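Local structure of Lin0012 protein (3K17) at residues L41-S46 against M132-P137. The protein probably acts as a phosphomevalonate kinase, a GHMP-family enzyme that uses ATP to phosphorylate phosphomevalonate in the mevalonate route to isopentenyl diphosphate. Sequence-based numbering, arbitrary orientation.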
loop_
_atom_site.group_PDB
_atom_site.type_symbol
_atom_site.label_atom_id
_atom_site.label_comp_id
_atom_site.label_asym_id
_atom_site.label_seq_id
_atom_site.Cartn_x
_atom_site.Cartn_y
_atom_site.Cartn_z
ATOM N N LEU A 41 -18.217 -34.481 -1.515
ATOM C CA LEU A 41 -16.894 -34.238 -2.075
ATOM C C LEU A 41 -16.473 -35.474 -2.878
ATOM O O LEU A 41 -16.362 -36.573 -2.330
ATOM C CB LEU A 41 -15.883 -33.955 -0.948
ATOM C CG LEU A 41 -14.529 -33.401 -1.404
ATOM C CD1 LEU A 41 -13.808 -32.757 -0.239
ATOM C CD2 LEU A 41 -13.681 -34.519 -2.020
ATOM N N THR A 42 -16.266 -35.290 -4.181
ATOM C CA THR A 42 -15.850 -36.385 -5.056
ATOM C C THR A 42 -14.366 -36.208 -5.380
ATOM O O THR A 42 -13.948 -35.158 -5.883
ATOM C CB THR A 42 -16.699 -36.399 -6.346
ATOM O OG1 THR A 42 -18.086 -36.505 -5.994
ATOM C CG2 THR A 42 -16.325 -37.585 -7.233
ATOM N N LEU A 43 -13.572 -37.227 -5.068
ATOM C CA LEU A 43 -12.129 -37.181 -5.290
ATOM C C LEU A 43 -11.649 -38.239 -6.267
ATOM O O LEU A 43 -12.133 -39.370 -6.263
ATOM C CB LEU A 43 -11.388 -37.346 -3.957
ATOM C CG LEU A 43 -9.859 -37.484 -3.966
ATOM C CD1 LEU A 43 -9.321 -37.128 -2.598
ATOM C CD2 LEU A 43 -9.438 -38.913 -4.348
ATOM N N GLU A 44 -10.681 -37.871 -7.094
ATOM C CA GLU A 44 -10.134 -38.796 -8.073
ATOM C C GLU A 44 -8.704 -38.389 -8.391
ATOM O O GLU A 44 -8.310 -37.250 -8.143
ATOM C CB GLU A 44 -10.977 -38.760 -9.349
ATOM C CG GLU A 44 -10.844 -37.467 -10.127
ATOM C CD GLU A 44 -11.913 -37.300 -11.190
ATOM O OE1 GLU A 44 -13.098 -37.153 -10.824
ATOM O OE2 GLU A 44 -11.568 -37.313 -12.392
ATOM N N ASP A 45 -7.925 -39.321 -8.931
ATOM C CA ASP A 45 -6.549 -39.019 -9.298
ATOM C C ASP A 45 -6.606 -38.137 -10.528
ATOM O O ASP A 45 -7.535 -38.236 -11.323
ATOM C CB ASP A 45 -5.774 -40.294 -9.637
ATOM C CG ASP A 45 -5.677 -41.251 -8.465
ATOM O OD1 ASP A 45 -5.235 -40.822 -7.374
ATOM O OD2 ASP A 45 -6.036 -42.436 -8.639
ATOM N N SER A 46 -5.612 -37.274 -10.680
ATOM C CA SER A 46 -5.534 -36.376 -11.821
ATOM C C SER A 46 -4.063 -36.093 -12.095
ATOM O O SER A 46 -3.195 -36.571 -11.369
ATOM C CB SER A 46 -6.274 -35.066 -11.519
ATOM O OG SER A 46 -5.771 -34.456 -10.342
HETATM N N MSE A 132 -7.866 -38.174 4.019
HETATM C CA MSE A 132 -7.416 -39.238 4.899
HETATM C C MSE A 132 -7.807 -40.591 4.306
HETATM O O MSE A 132 -7.008 -41.527 4.312
HETATM C CB MSE A 132 -8.005 -39.088 6.301
HETATM C CG MSE A 132 -7.464 -37.895 7.090
HETATM SE SE MSE A 132 -5.532 -37.799 7.215
HETATM C CE MSE A 132 -5.187 -36.612 5.704
ATOM N N THR A 133 -9.023 -40.694 3.781
ATOM C CA THR A 133 -9.469 -41.952 3.189
ATOM C C THR A 133 -8.546 -42.307 2.022
ATOM O O THR A 133 -8.190 -43.470 1.822
ATOM C CB THR A 133 -10.923 -41.857 2.662
ATOM O OG1 THR A 133 -11.815 -41.583 3.747
ATOM C CG2 THR A 133 -11.344 -43.173 2.008
ATOM N N LYS A 134 -8.140 -41.288 1.277
ATOM C CA LYS A 134 -7.271 -41.452 0.120
ATOM C C LYS A 134 -5.795 -41.712 0.430
ATOM O O LYS A 134 -5.154 -42.512 -0.251
ATOM C CB LYS A 134 -7.378 -40.206 -0.770
ATOM C CG LYS A 134 -6.424 -40.170 -1.952
ATOM C CD LYS A 134 -6.759 -41.240 -2.984
ATOM C CE LYS A 134 -5.849 -41.124 -4.201
ATOM N NZ LYS A 134 -6.151 -42.162 -5.227
ATOM N N PHE A 135 -5.254 -41.055 1.453
ATOM C CA PHE A 135 -3.831 -41.194 1.765
ATOM C C PHE A 135 -3.426 -41.845 3.090
ATOM O O PHE A 135 -2.287 -42.276 3.231
ATOM C CB PHE A 135 -3.157 -39.818 1.688
ATOM C CG PHE A 135 -3.197 -39.189 0.319
ATOM C CD1 PHE A 135 -2.353 -39.637 -0.694
ATOM C CD2 PHE A 135 -4.092 -38.155 0.039
ATOM C CE1 PHE A 135 -2.400 -39.071 -1.967
ATOM C CE2 PHE A 135 -4.148 -37.577 -1.235
ATOM C CZ PHE A 135 -3.302 -38.035 -2.237
ATOM N N TYR A 136 -4.338 -41.908 4.051
ATOM C CA TYR A 136 -4.020 -42.467 5.364
ATOM C C TYR A 136 -5.325 -42.910 6.027
ATOM O O TYR A 136 -5.677 -42.443 7.110
ATOM C CB TYR A 136 -3.336 -41.380 6.201
ATOM C CG TYR A 136 -2.702 -41.832 7.495
ATOM C CD1 TYR A 136 -1.625 -42.717 7.499
ATOM C CD2 TYR A 136 -3.152 -41.338 8.716
ATOM C CE1 TYR A 136 -1.008 -43.100 8.698
ATOM C CE2 TYR A 136 -2.547 -41.709 9.913
ATOM C CZ TYR A 136 -1.478 -42.591 9.898
ATOM O OH TYR A 136 -0.896 -42.968 11.086
ATOM N N PRO A 137 -6.046 -43.845 5.385
ATOM C CA PRO A 137 -7.326 -44.384 5.854
ATOM C C PRO A 137 -7.399 -44.991 7.252
ATOM O O PRO A 137 -8.475 -45.016 7.856
ATOM C CB PRO A 137 -7.698 -45.389 4.763
ATOM C CG PRO A 137 -6.368 -45.862 4.275
ATOM C CD PRO A 137 -5.570 -44.585 4.200
#
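K134 lays its aliphatic chain across the end of L43, the two side chains crossing at about a right angle, and CD of K134 comes to 3.8 Å from CD2 of L43. The other methyl, CD1 of L43, lies 4.1 Å from CB of K134, which puts the leucine fork against the chain from its root to its third methylene. Beyond that point the lysine turns polar: NZ of K134 donates to OD1 of D45 at 2.7 Å, a hydrogen bond within a salt bridge. The ammonium meets that oxygen on its syn side, 25° out of the carboxylate plane, while OD2 of D45 is farther from NZ of K134 at 3.4 Å, so the grip is one-sided. Two torsions explain the path of K134: CG stands anti to the backbone N (chi1 174°), and a bend at chi2 (68°) precedes an extended run to the ammonium.

The contact joins strand 37-45 to the C-terminal end of helix 119-135, a helix packed on the mixed sheet of the N-terminal domain, consistent with the GHMP kinase fold. L43 and D45 are alternate residues of the strand; L41, two places earlier, continues the hydrophobic seam onto A126, V127 and A130 of the same helix. L43 is buried and D45 exposed, so the interface passes from apolar packing to a surface ion pair. Within the helix end, CG of K134 also sits 3.5 Å above one face of the F135 ring, offset toward its rim, and that ring packs on V99 and L89.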